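Local coordinates for protein PT26-6P (Thermococcus sp., PDB 2WB7) that is of unknown function but is encoded by a new family of euryarchaeal mobile elements and joins immunoglobulin-like domains to a helical domain, at residues D38-G43 and W218-G223; T101-V106 and K370-L375; Y388-D393 and Q423-E428; K410-T415 and K464-D469. All blocks are in the same frame, centred on the assembly; numbering follows the deposited sequence.

Contact 1: D38-G43 and W218-G223; sequences DFVEYG and WGHVTG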
loop_
_atom_site.group_PDB
_atom_site.type_symbol
_atom_site.label_atom_id
_atom_site.label_comp_id
_atom_site.label_asym_id
_atom_site.label_seq_id
_atom_site.Cartn_x
_atom_site.Cartn_y
_atom_site.Cartn_z
ATOM N N ASP A 38 -12.585 -0.861 -13.591
ATOM C CA ASP A 38 -13.387 -0.659 -14.772
ATOM C C ASP A 38 -13.917 0.754 -14.744
ATOM O O ASP A 38 -14.046 1.360 -13.675
ATOM C CB ASP A 38 -14.545 -1.645 -14.806
ATOM C CG ASP A 38 -14.197 -2.906 -15.558
ATOM O OD1 ASP A 38 -13.379 -2.813 -16.502
ATOM O OD2 ASP A 38 -14.735 -3.986 -15.213
ATOM N N PHE A 39 -14.230 1.280 -15.923
ATOM C CA PHE A 39 -14.778 2.617 -16.012
ATOM C C PHE A 39 -16.250 2.680 -15.620
ATOM O O PHE A 39 -17.024 1.773 -15.891
ATOM C CB PHE A 39 -14.568 3.183 -17.406
ATOM C CG PHE A 39 -13.236 3.831 -17.593
ATOM C CD1 PHE A 39 -12.946 5.031 -16.966
ATOM C CD2 PHE A 39 -12.268 3.244 -18.400
ATOM C CE1 PHE A 39 -11.717 5.633 -17.134
ATOM C CE2 PHE A 39 -11.040 3.839 -18.572
ATOM C CZ PHE A 39 -10.761 5.037 -17.939
ATOM N N VAL A 40 -16.620 3.767 -14.972
ATOM C CA VAL A 40 -17.980 3.982 -14.549
ATOM C C VAL A 40 -18.338 5.425 -14.869
ATOM O O VAL A 40 -17.481 6.304 -14.805
ATOM C CB VAL A 40 -18.118 3.723 -13.038
ATOM C CG1 VAL A 40 -19.429 4.288 -12.502
ATOM C CG2 VAL A 40 -18.031 2.238 -12.776
ATOM N N GLU A 41 -19.585 5.681 -15.239
ATOM C CA GLU A 41 -19.977 7.058 -15.447
ATOM C C GLU A 41 -19.910 7.774 -14.108
ATOM O O GLU A 41 -20.351 7.246 -13.087
ATOM C CB GLU A 41 -21.373 7.151 -16.048
ATOM C CG GLU A 41 -21.520 8.299 -17.039
ATOM C CD GLU A 41 -22.973 8.682 -17.270
ATOM O OE1 GLU A 41 -23.283 9.329 -18.304
ATOM O OE2 GLU A 41 -23.804 8.325 -16.407
ATOM N N TYR A 42 -19.314 8.959 -14.112
ATOM C CA TYR A 42 -19.247 9.778 -12.918
ATOM C C TYR A 42 -20.376 10.782 -12.973
ATOM O O TYR A 42 -20.794 11.307 -11.950
ATOM C CB TYR A 42 -17.907 10.509 -12.826
ATOM C CG TYR A 42 -16.781 9.690 -12.228
ATOM C CD1 TYR A 42 -16.812 8.294 -12.241
ATOM C CD2 TYR A 42 -15.673 10.310 -11.672
ATOM C CE1 TYR A 42 -15.764 7.541 -11.698
ATOM C CE2 TYR A 42 -14.627 9.569 -11.133
ATOM C CZ TYR A 42 -14.682 8.196 -11.142
ATOM O OH TYR A 42 -13.635 7.498 -10.607
ATOM N N GLY A 43 -20.858 11.050 -14.183
ATOM C CA GLY A 43 -22.027 11.902 -14.376
ATOM C C GLY A 43 -22.147 12.433 -15.788
ATOM O O GLY A 43 -21.302 12.151 -16.635
ATOM N N TRP A 218 -15.937 11.790 -5.691
ATOM C CA TRP A 218 -15.014 11.360 -4.647
ATOM C C TRP A 218 -15.426 10.034 -4.034
ATOM O O TRP A 218 -14.613 9.372 -3.410
ATOM C CB TRP A 218 -14.895 12.412 -3.543
ATOM C CG TRP A 218 -16.208 12.802 -2.941
ATOM C CD1 TRP A 218 -16.985 13.880 -3.287
ATOM C CD2 TRP A 218 -16.907 12.126 -1.882
ATOM N NE1 TRP A 218 -18.123 13.908 -2.513
ATOM C CE2 TRP A 218 -18.098 12.848 -1.641
ATOM C CE3 TRP A 218 -16.636 10.990 -1.108
ATOM C CZ2 TRP A 218 -19.021 12.465 -0.662
ATOM C CZ3 TRP A 218 -17.553 10.608 -0.138
ATOM C CH2 TRP A 218 -18.734 11.341 0.074
ATOM N N GLY A 219 -16.670 9.623 -4.244
ATOM C CA GLY A 219 -17.128 8.353 -3.705
ATOM C C GLY A 219 -16.529 7.127 -4.364
ATOM O O GLY A 219 -16.947 5.998 -4.095
ATOM N N HIS A 220 -15.555 7.330 -5.242
ATOM C CA HIS A 220 -14.914 6.194 -5.907
ATOM C C HIS A 220 -13.550 5.947 -5.305
ATOM O O HIS A 220 -12.844 5.028 -5.712
ATOM C CB HIS A 220 -14.786 6.426 -7.415
ATOM C CG HIS A 220 -16.101 6.541 -8.119
ATOM N ND1 HIS A 220 -16.607 7.745 -8.560
ATOM C CD2 HIS A 220 -17.020 5.601 -8.451
ATOM C CE1 HIS A 220 -17.784 7.542 -9.127
ATOM N NE2 HIS A 220 -18.056 6.250 -9.075
ATOM N N VAL A 221 -13.192 6.788 -4.338
ATOM C CA VAL A 221 -11.906 6.712 -3.666
ATOM C C VAL A 221 -12.016 5.945 -2.363
ATOM O O VAL A 221 -12.937 6.169 -1.583
ATOM C CB VAL A 221 -11.386 8.108 -3.351
ATOM C CG1 VAL A 221 -10.035 8.022 -2.735
ATOM C CG2 VAL A 221 -11.330 8.936 -4.616
ATOM N N THR A 222 -11.080 5.036 -2.129
ATOM C CA THR A 222 -11.014 4.358 -0.851
ATOM C C THR A 222 -9.676 4.619 -0.190
ATOM O O THR A 222 -8.639 4.684 -0.855
ATOM C CB THR A 222 -11.210 2.848 -0.984
ATOM O OG1 THR A 222 -11.184 2.244 0.319
ATOM C CG2 THR A 222 -10.114 2.241 -1.853
ATOM N N GLY A 223 -9.719 4.775 1.132
ATOM C CA GLY A 223 -8.526 4.952 1.949
ATOM C C GLY A 223 -8.029 3.629 2.502
ATOM O O GLY A 223 -6.827 3.412 2.581
#
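The phenol ring of Y42 and the imidazole of H220 lie almost flat against each other, a clear case of two remote parts of a chain joined by a single aromatic pair. The planes differ by only 7° and the centroids are 4.0 Å apart, an offset stack. The side chains arrive from opposite directions, and H220 ND1 comes over the Y42 ring face near its rim, 3.3 Å from Y42 CZ. On the strand side, CG of Y42 stands anti to the carbonyl carbon (chi1 -84°), which swings the ring across to the histidine although the bond leaving CA does not point there. V40 adds a lighter touch, its CG1 meeting H220 NE2 obliquely at 4.2 Å. No hydrogen bond links the two segments; instead each ring is fixed by a backbone carbonyl beyond them, Y42 OH by that of P58 and H220 ND1 by that of A217. A leucine in place of Y42 would probably leave the imidazole without its flat partner and the P58 carbonyl without the hydroxyl. The stack joins strand 39-44 to the 3-10 turn that leads into strand 221-222, and both strands pair with 52-62, antiparallel and parallel respectively. Y42 and G43 both face I55 there, and this doubled pairing is a classic beta bulge.

Contact 2: T101-V106 and K370-L375; sequences TYWTRV and KIPIWL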
loop_
_atom_site.group_PDB
_atom_site.type_symbol
_atom_site.label_atom_id
_atom_site.label_comp_id
_atom_site.label_asym_id
_atom_site.label_seq_id
_atom_site.Cartn_x
_atom_site.Cartn_y
_atom_site.Cartn_z
ATOM N N THR A 101 -10.185 25.128 -8.051
ATOM C CA THR A 101 -10.102 24.219 -9.185
ATOM C C THR A 101 -8.685 23.739 -9.431
ATOM O O THR A 101 -7.743 24.521 -9.327
ATOM C CB THR A 101 -10.599 24.891 -10.477
ATOM O OG1 THR A 101 -9.767 26.011 -10.781
ATOM C CG2 THR A 101 -12.029 25.360 -10.324
ATOM N N TYR A 102 -8.530 22.471 -9.799
ATOM C CA TYR A 102 -7.198 21.951 -10.067
ATOM C C TYR A 102 -7.066 21.238 -11.404
ATOM O O TYR A 102 -7.996 20.596 -11.882
ATOM C CB TYR A 102 -6.772 20.972 -8.980
ATOM C CG TYR A 102 -7.176 21.300 -7.567
ATOM C CD1 TYR A 102 -8.509 21.471 -7.218
ATOM C CD2 TYR A 102 -6.218 21.370 -6.559
ATOM C CE1 TYR A 102 -8.874 21.731 -5.910
ATOM C CE2 TYR A 102 -6.569 21.631 -5.246
ATOM C CZ TYR A 102 -7.898 21.808 -4.924
ATOM O OH TYR A 102 -8.260 22.066 -3.617
ATOM N N TRP A 103 -5.884 21.348 -11.992
ATOM C CA TRP A 103 -5.493 20.480 -13.098
ATOM C C TRP A 103 -6.293 20.745 -14.358
ATOM O O TRP A 103 -6.293 19.932 -15.284
ATOM C CB TRP A 103 -5.619 19.015 -12.683
ATOM C CG TRP A 103 -4.877 18.748 -11.432
ATOM C CD1 TRP A 103 -5.355 18.175 -10.291
ATOM C CD2 TRP A 103 -3.518 19.087 -11.179
ATOM N NE1 TRP A 103 -4.366 18.129 -9.342
ATOM C CE2 TRP A 103 -3.225 18.681 -9.863
ATOM C CE3 TRP A 103 -2.515 19.691 -11.943
ATOM C CZ2 TRP A 103 -1.964 18.857 -9.287
ATOM C CZ3 TRP A 103 -1.258 19.868 -11.372
ATOM C CH2 TRP A 103 -0.996 19.451 -10.055
ATOM N N THR A 104 -6.971 21.889 -14.378
ATOM C CA THR A 104 -7.720 22.339 -15.546
ATOM C C THR A 104 -7.037 21.899 -16.828
ATOM O O THR A 104 -5.833 22.088 -17.000
ATOM C CB THR A 104 -7.864 23.871 -15.560
ATOM O OG1 THR A 104 -8.157 24.343 -14.237
ATOM C CG2 THR A 104 -8.982 24.283 -16.492
ATOM N N ARG A 105 -7.816 21.297 -17.720
ATOM C CA ARG A 105 -7.303 20.832 -18.996
ATOM C C ARG A 105 -8.124 21.526 -20.054
ATOM O O ARG A 105 -9.346 21.602 -19.932
ATOM C CB ARG A 105 -7.496 19.319 -19.116
ATOM C CG ARG A 105 -6.439 18.591 -19.931
ATOM C CD ARG A 105 -6.447 19.032 -21.376
ATOM N NE ARG A 105 -5.718 18.109 -22.229
ATOM C CZ ARG A 105 -5.488 18.315 -23.520
ATOM N NH1 ARG A 105 -5.939 19.414 -24.106
ATOM N NH2 ARG A 105 -4.812 17.422 -24.225
ATOM N N VAL A 106 -7.472 22.036 -21.091
ATOM C CA VAL A 106 -8.207 22.695 -22.157
ATOM C C VAL A 106 -7.860 22.164 -23.545
ATOM O O VAL A 106 -6.689 22.118 -23.934
ATOM C CB VAL A 106 -8.000 24.222 -22.116
ATOM C CG1 VAL A 106 -8.263 24.830 -23.484
ATOM C CG2 VAL A 106 -8.903 24.845 -21.046
ATOM N N LYS A 370 2.250 18.673 -15.806
ATOM C CA LYS A 370 2.859 17.581 -15.020
ATOM C C LYS A 370 2.277 17.434 -13.615
ATOM O O LYS A 370 2.425 18.330 -12.799
ATOM C CB LYS A 370 4.371 17.766 -14.948
ATOM C CG LYS A 370 5.079 17.198 -16.140
ATOM C CD LYS A 370 6.350 17.942 -16.421
ATOM C CE LYS A 370 6.858 17.632 -17.833
ATOM N NZ LYS A 370 5.923 18.071 -18.952
ATOM N N ILE A 371 1.624 16.303 -13.338
ATOM C CA ILE A 371 0.910 16.095 -12.068
ATOM C C ILE A 371 1.719 15.266 -11.050
ATOM O O ILE A 371 2.020 14.093 -11.294
ATOM C CB ILE A 371 -0.436 15.376 -12.304
ATOM C CG1 ILE A 371 -1.284 16.140 -13.309
ATOM C CG2 ILE A 371 -1.205 15.231 -11.026
ATOM C CD1 ILE A 371 -2.622 15.505 -13.569
ATOM N N PRO A 372 2.046 15.864 -9.886
ATOM C CA PRO A 372 2.913 15.215 -8.898
ATOM C C PRO A 372 2.184 14.125 -8.112
ATOM O O PRO A 372 1.085 14.364 -7.606
ATOM C CB PRO A 372 3.289 16.363 -7.951
ATOM C CG PRO A 372 2.644 17.607 -8.518
ATOM C CD PRO A 372 1.539 17.151 -9.395
ATOM N N ILE A 373 2.777 12.941 -8.006
ATOM C CA ILE A 373 2.192 11.902 -7.172
ATOM C C ILE A 373 3.235 11.369 -6.206
ATOM O O ILE A 373 4.447 11.456 -6.475
ATOM C CB ILE A 373 1.645 10.744 -7.996
ATOM C CG1 ILE A 373 2.683 10.295 -9.017
ATOM C CG2 ILE A 373 0.351 11.155 -8.683
ATOM C CD1 ILE A 373 2.271 9.072 -9.767
ATOM N N TRP A 374 2.770 10.835 -5.077
ATOM C CA TRP A 374 3.659 10.279 -4.087
ATOM C C TRP A 374 3.117 8.963 -3.566
ATOM O O TRP A 374 1.906 8.717 -3.600
ATOM C CB TRP A 374 3.854 11.259 -2.927
ATOM C CG TRP A 374 2.610 11.519 -2.132
ATOM C CD1 TRP A 374 1.665 12.458 -2.387
ATOM C CD2 TRP A 374 2.177 10.816 -0.962
ATOM N NE1 TRP A 374 0.675 12.399 -1.437
ATOM C CE2 TRP A 374 0.964 11.397 -0.554
ATOM C CE3 TRP A 374 2.695 9.746 -0.224
ATOM C CZ2 TRP A 374 0.259 10.952 0.555
ATOM C CZ3 TRP A 374 1.990 9.305 0.888
ATOM C CH2 TRP A 374 0.788 9.910 1.265
ATOM N N LEU A 375 4.029 8.117 -3.094
ATOM C CA LEU A 375 3.658 6.879 -2.416
ATOM C C LEU A 375 4.501 6.688 -1.156
ATOM O O LEU A 375 5.704 7.017 -1.120
ATOM C CB LEU A 375 3.820 5.670 -3.332
ATOM C CG LEU A 375 3.288 4.347 -2.766
ATOM C CD1 LEU A 375 1.793 4.322 -2.783
ATOM C CD2 LEU A 375 3.804 3.186 -3.589
#
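W103 reaches out from a corner of its chain to lay its indole against I371 and P372, and the contact is carried almost wholly by apolar and CH-pi interactions. The CH-pi component comes from I371: its CG2 sits over the six-membered ring, 4.2 Å from the centroid and 15° off the ring normal. In I371, CG1 stands anti to the carbonyl carbon (chi1 -55°), which leaves CG2 anti to the backbone N; CG1 lies over the same ring system, 4.0 Å from W103 CE3. The second apolar component is P372, whose CD lies 3.5 Å from W103 CH2, obliquely placed at the far end of the indole. The same arrangement illustrates how two domains can be joined by one projecting aromatic: T101-V106 belongs to the first immunoglobulin-like domain and K370-L375 to the second, where it forms part of an inner strand of an antiparallel sheet. W103 has a positive phi at the point where the chain turns from one short strand to the next, and the turn points the indole outward, toward the other domain. Polar interactions lie to the side. K370 O is merely near the indole, 4.2 Å from W103 CZ3. No hydrogen bond runs directly between the segments, but the carbonyl of W103 is bonded to R365, just before K370-L375 in the chain. K129 of strand 120-129 touches both W103 and I371, and its NZ is hydrogen-bonded to the carbonyl of P372.

Contact 3: Y388-D393 and Q423-E428; sequences YTVMKD and QEKIDE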
loop_
_atom_site.group_PDB
_atom_site.type_symbol
_atom_site.label_atom_id
_atom_site.label_comp_id
_atom_site.label_asym_id
_atom_site.label_seq_id
_atom_site.Cartn_x
_atom_site.Cartn_y
_atom_site.Cartn_z
ATOM N N TYR A 388 16.827 -13.311 25.751
ATOM C CA TYR A 388 17.545 -14.425 26.379
ATOM C C TYR A 388 16.752 -15.706 26.273
ATOM O O TYR A 388 16.056 -16.090 27.204
ATOM C CB TYR A 388 17.890 -14.105 27.840
ATOM C CG TYR A 388 18.443 -12.703 27.972
ATOM C CD1 TYR A 388 17.703 -11.696 28.590
ATOM C CD2 TYR A 388 19.665 -12.368 27.410
ATOM C CE1 TYR A 388 18.176 -10.411 28.662
ATOM C CE2 TYR A 388 20.144 -11.080 27.477
ATOM C CZ TYR A 388 19.394 -10.107 28.105
ATOM O OH TYR A 388 19.868 -8.822 28.185
ATOM N N THR A 389 16.842 -16.362 25.121
ATOM C CA THR A 389 16.085 -17.575 24.906
ATOM C C THR A 389 16.545 -18.620 25.882
ATOM O O THR A 389 17.732 -18.818 26.072
ATOM C CB THR A 389 16.279 -18.115 23.506
ATOM O OG1 THR A 389 16.065 -17.055 22.575
ATOM C CG2 THR A 389 15.295 -19.238 23.226
ATOM N N VAL A 390 15.591 -19.300 26.495
ATOM C CA VAL A 390 15.904 -20.368 27.413
ATOM C C VAL A 390 16.060 -21.682 26.663
ATOM O O VAL A 390 16.924 -22.496 26.986
ATOM C CB VAL A 390 14.824 -20.478 28.505
ATOM C CG1 VAL A 390 15.037 -21.717 29.351
ATOM C CG2 VAL A 390 14.828 -19.216 29.363
HETATM N N MSE A 391 15.248 -21.875 25.638
HETATM C CA MSE A 391 15.300 -23.106 24.876
HETATM C C MSE A 391 16.120 -22.971 23.608
HETATM O O MSE A 391 15.590 -22.980 22.495
HETATM C CB MSE A 391 13.893 -23.541 24.561
HETATM C CG MSE A 391 13.022 -23.285 25.748
HETATM SE SE MSE A 391 11.768 -24.682 26.051
HETATM C CE MSE A 391 13.009 -26.196 25.906
ATOM N N LYS A 392 17.424 -22.833 23.793
ATOM C CA LYS A 392 18.359 -22.829 22.693
ATOM C C LYS A 392 18.253 -24.156 21.924
ATOM O O LYS A 392 17.943 -25.194 22.510
ATOM C CB LYS A 392 19.747 -22.647 23.269
ATOM C CG LYS A 392 19.895 -21.377 24.073
ATOM C CD LYS A 392 20.290 -20.221 23.157
ATOM C CE LYS A 392 20.412 -18.918 23.942
ATOM N NZ LYS A 392 20.920 -19.159 25.338
ATOM N N ASP A 393 18.490 -24.130 20.617
ATOM C CA ASP A 393 18.395 -25.353 19.849
ATOM C C ASP A 393 19.347 -26.418 20.404
ATOM O O ASP A 393 18.969 -27.583 20.534
ATOM C CB ASP A 393 18.688 -25.102 18.372
ATOM C CG ASP A 393 17.735 -24.089 17.744
ATOM O OD1 ASP A 393 16.633 -23.857 18.294
ATOM O OD2 ASP A 393 18.096 -23.527 16.685
ATOM N N GLN A 423 10.739 -18.995 34.954
ATOM C CA GLN A 423 10.242 -18.323 36.136
ATOM C C GLN A 423 10.841 -16.926 36.202
ATOM O O GLN A 423 10.167 -15.955 36.564
ATOM C CB GLN A 423 10.594 -19.123 37.381
ATOM C CG GLN A 423 9.458 -20.011 37.874
ATOM C CD GLN A 423 9.944 -21.227 38.667
ATOM O OE1 GLN A 423 11.155 -21.429 38.859
ATOM N NE2 GLN A 423 8.997 -22.048 39.123
ATOM N N GLU A 424 12.110 -16.819 35.830
ATOM C CA GLU A 424 12.759 -15.524 35.850
ATOM C C GLU A 424 12.162 -14.596 34.804
ATOM O O GLU A 424 11.848 -13.454 35.102
ATOM C CB GLU A 424 14.266 -15.662 35.656
ATOM C CG GLU A 424 14.961 -14.353 35.321
ATOM C CD GLU A 424 14.811 -13.277 36.405
ATOM O OE1 GLU A 424 15.468 -12.220 36.277
ATOM O OE2 GLU A 424 14.034 -13.470 37.375
ATOM N N LYS A 425 11.995 -15.077 33.582
ATOM C CA LYS A 425 11.337 -14.286 32.538
ATOM C C LYS A 425 9.932 -13.853 32.963
ATOM O O LYS A 425 9.476 -12.769 32.616
ATOM C CB LYS A 425 11.303 -15.058 31.210
ATOM C CG LYS A 425 12.646 -15.036 30.473
ATOM C CD LYS A 425 12.793 -16.175 29.493
ATOM C CE LYS A 425 12.195 -15.854 28.128
ATOM N NZ LYS A 425 13.180 -15.174 27.258
ATOM N N ILE A 426 9.249 -14.708 33.717
ATOM C CA ILE A 426 7.951 -14.359 34.265
ATOM C C ILE A 426 8.055 -13.202 35.249
ATOM O O ILE A 426 7.247 -12.274 35.214
ATOM C CB ILE A 426 7.297 -15.560 34.944
ATOM C CG1 ILE A 426 6.792 -16.533 33.882
ATOM C CG2 ILE A 426 6.138 -15.119 35.795
ATOM C CD1 ILE A 426 6.105 -17.755 34.444
ATOM N N ASP A 427 9.047 -13.261 36.131
ATOM C CA ASP A 427 9.275 -12.177 37.081
ATOM C C ASP A 427 9.361 -10.827 36.390
ATOM O O ASP A 427 8.941 -9.817 36.956
ATOM C CB ASP A 427 10.551 -12.399 37.903
ATOM C CG ASP A 427 10.407 -13.525 38.917
ATOM O OD1 ASP A 427 9.247 -13.926 39.201
ATOM O OD2 ASP A 427 11.447 -14.015 39.424
ATOM N N GLU A 428 9.920 -10.791 35.182
ATOM C CA GLU A 428 10.127 -9.524 34.495
ATOM C C GLU A 428 8.895 -9.105 33.743
ATOM O O GLU A 428 8.633 -7.914 33.578
ATOM C CB GLU A 428 11.318 -9.610 33.557
ATOM C CG GLU A 428 12.626 -9.768 34.319
ATOM C CD GLU A 428 13.813 -10.009 33.405
ATOM O OE1 GLU A 428 14.688 -10.841 33.759
ATOM O OE2 GLU A 428 13.856 -9.373 32.324
HETATM O O HOH W 1 14.211 -15.081 24.334
#
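Between K425 and the backbone of Y388, a polar side-chain-to-main-chain contact pins the irregular chain ahead of helix 393-404 to helix 408-438, at the start of the helical domain. K425 NZ donates a hydrogen bond of 3.0 Å to Y388 O. It approaches from well above the carbonyl plane, 63° out of it, rather than along a lone pair. The lysine gets there by bending: its chain turns at both chi3 and chi4 (86° and 87°), so the ammonium curls toward the carbonyl while the methylenes stay near V390, whose CG2 packs 3.7 Å from K425 CD as the two side chains run antiparallel alongside one another. A water joins the group, weakly bonded to K425 NZ and 3.2 Å from T389 OG1. The ammonium also bonds to the carbonyl of T387 and forms salt bridges with E485 and D489 of helix 471-499. A methionine in its place would probably leave both acidic groups without their positive mate and let the linking chain shift. One buried ammonium thus gathers two carbonyls and two carboxylates, and the surrounding negative charge is likely to favour its protonated state.

Contact 4: K410-T415 and K464-D469; sequences KINATT and KAAQQD
The backbones come closest where N412 CA and A466 CA stand 6.1 Å apart, with segment 410-415 of helix 408-438 facing a type I beta turn that runs from A465 to Q468. A466 CB lies among three side chains spread over about one turn: 3.5 Å from N412 OD1 and 3.7 Å from T415 OG1, with I411 CG2 at 4.1 Å from A466 CB. The methyl is small enough to touch all three. In I411, with CG1 anti to the carbonyl carbon (chi1 -77°), CG2 falls anti to the backbone N and faces the alanine. T415 OG1 does not spend its hydrogen across the contact: it donates to I411 O, 2.6 Å away, from the face of that carbonyl opposite to the one used by T415 N. The turn is braced likewise, since Q468 NE2 and Q467 N bond K464 O from its two faces. Beyond the two segments, R408, at the start of helix 408-438, hydrogen-bonds to the carbonyls of A466 and Q468. I411 also packs on L402 and Y403 of helix 393-404, and Q468 on M473 and Y477 of helix 471-499, so the join lies among four helices of the helical domain.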
loop_
_atom_site.group_PDB
_atom_site.type_symbol
_atom_site.label_atom_id
_atom_site.label_comp_id
_atom_site.label_asym_id
_atom_site.label_seq_id
_atom_site.Cartn_x
_atom_site.Cartn_y
_atom_site.Cartn_z
ATOM N N LYS A 410 18.626 -36.903 33.942
ATOM C CA LYS A 410 19.229 -35.713 33.352
ATOM C C LYS A 410 18.163 -34.895 32.627
ATOM O O LYS A 410 18.201 -33.658 32.591
ATOM C CB LYS A 410 20.342 -36.098 32.376
ATOM C CG LYS A 410 21.680 -36.407 33.014
ATOM C CD LYS A 410 22.775 -36.278 31.965
ATOM C CE LYS A 410 24.150 -36.659 32.509
ATOM N NZ LYS A 410 24.264 -38.124 32.665
ATOM N N ILE A 411 17.223 -35.605 32.025
ATOM C CA ILE A 411 16.094 -34.938 31.432
ATOM C C ILE A 411 15.457 -34.104 32.528
ATOM O O ILE A 411 15.104 -32.950 32.309
ATOM C CB ILE A 411 15.103 -35.938 30.849
ATOM C CG1 ILE A 411 15.643 -36.455 29.511
ATOM C CG2 ILE A 411 13.765 -35.284 30.656
ATOM C CD1 ILE A 411 15.033 -37.729 29.045
ATOM N N ASN A 412 15.345 -34.688 33.716
ATOM C CA ASN A 412 14.778 -34.000 34.865
ATOM C C ASN A 412 15.595 -32.797 35.303
ATOM O O ASN A 412 15.061 -31.721 35.522
ATOM C CB ASN A 412 14.616 -34.970 36.025
ATOM C CG ASN A 412 13.376 -35.834 35.894
ATOM O OD1 ASN A 412 12.490 -35.556 35.088
ATOM N ND2 ASN A 412 13.305 -36.886 36.692
ATOM N N ALA A 413 16.901 -32.972 35.426
ATOM C CA ALA A 413 17.768 -31.881 35.848
ATOM C C ALA A 413 17.585 -30.672 34.944
ATOM O O ALA A 413 17.403 -29.550 35.418
ATOM C CB ALA A 413 19.207 -32.332 35.842
ATOM N N THR A 414 17.629 -30.920 33.637
ATOM C CA THR A 414 17.572 -29.878 32.612
ATOM C C THR A 414 16.240 -29.131 32.603
ATOM O O THR A 414 16.198 -27.895 32.582
ATOM C CB THR A 414 17.798 -30.516 31.235
ATOM O OG1 THR A 414 19.023 -31.250 31.278
ATOM C CG2 THR A 414 17.856 -29.470 30.105
ATOM N N THR A 415 15.158 -29.903 32.585
ATOM C CA THR A 415 13.814 -29.375 32.662
ATOM C C THR A 415 13.730 -28.371 33.795
ATOM O O THR A 415 13.296 -27.238 33.609
ATOM C CB THR A 415 12.815 -30.494 32.994
ATOM O OG1 THR A 415 12.961 -31.571 32.061
ATOM C CG2 THR A 415 11.401 -29.971 32.935
ATOM N N LYS A 464 5.432 -31.615 31.761
ATOM C CA LYS A 464 4.867 -32.810 31.156
ATOM C C LYS A 464 5.890 -33.507 30.260
ATOM O O LYS A 464 5.944 -34.745 30.181
ATOM C CB LYS A 464 3.588 -32.473 30.380
ATOM C CG LYS A 464 2.546 -31.736 31.204
ATOM C CD LYS A 464 1.165 -31.817 30.568
ATOM C CE LYS A 464 0.196 -30.830 31.197
ATOM N NZ LYS A 464 0.062 -31.142 32.647
ATOM N N ALA A 465 6.698 -32.709 29.575
ATOM C CA ALA A 465 7.724 -33.259 28.694
ATOM C C ALA A 465 8.545 -34.285 29.443
ATOM O O ALA A 465 8.750 -35.394 28.964
ATOM C CB ALA A 465 8.612 -32.164 28.156
ATOM N N ALA A 466 9.004 -33.918 30.631
ATOM C CA ALA A 466 9.879 -34.802 31.386
ATOM C C ALA A 466 9.221 -36.139 31.723
ATOM O O ALA A 466 9.908 -37.111 31.992
ATOM C CB ALA A 466 10.392 -34.125 32.637
ATOM N N GLN A 467 7.899 -36.204 31.681
ATOM C CA GLN A 467 7.212 -37.416 32.103
ATOM C C GLN A 467 6.735 -38.274 30.958
ATOM O O GLN A 467 6.032 -39.252 31.176
ATOM C CB GLN A 467 6.016 -37.066 32.981
ATOM C CG GLN A 467 6.400 -36.354 34.241
ATOM C CD GLN A 467 5.254 -35.550 34.805
ATOM O OE1 GLN A 467 4.100 -35.747 34.434
ATOM N NE2 GLN A 467 5.568 -34.623 35.696
ATOM N N GLN A 468 7.103 -37.919 29.738
ATOM C CA GLN A 468 6.618 -38.658 28.577
ATOM C C GLN A 468 7.431 -39.922 28.336
ATOM O O GLN A 468 8.635 -39.960 28.597
ATOM C CB GLN A 468 6.649 -37.776 27.328
ATOM C CG GLN A 468 5.750 -36.575 27.415
ATOM C CD GLN A 468 4.356 -36.948 27.842
ATOM O OE1 GLN A 468 3.731 -37.840 27.266
ATOM N NE2 GLN A 468 3.857 -36.265 28.859
ATOM N N ASP A 469 6.776 -40.958 27.833
ATOM C CA ASP A 469 7.511 -42.122 27.397
ATOM C C ASP A 469 7.121 -42.491 25.971
ATOM O O ASP A 469 7.619 -43.481 25.424
ATOM C CB ASP A 469 7.290 -43.288 28.349
ATOM C CG ASP A 469 5.838 -43.628 28.494
ATOM O OD1 ASP A 469 5.525 -44.745 28.953
ATOM O OD2 ASP A 469 5.001 -42.773 28.134
#

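From the N terminus, the chain meets contact 1 first at D38-G43 and then enters contact 2 at T101-V106. Contact 1 closes its loop at W218-G223, before contact 2 closes at K370-L375; the two therefore cross, with centres about 17 Å apart. Contact 1 gathers strands beside 52-62, whereas contact 2 joins the two immunoglobulin-like domains. After both are closed, Y388-D393 opens contact 3 and K410-T415 opens contact 4; Q423-E428 and K464-D469 close them in that order, so this pair crosses too, sharing helix 408-438. These later contacts tie up the helical domain, on the opposite side of the chain's centre from the first two.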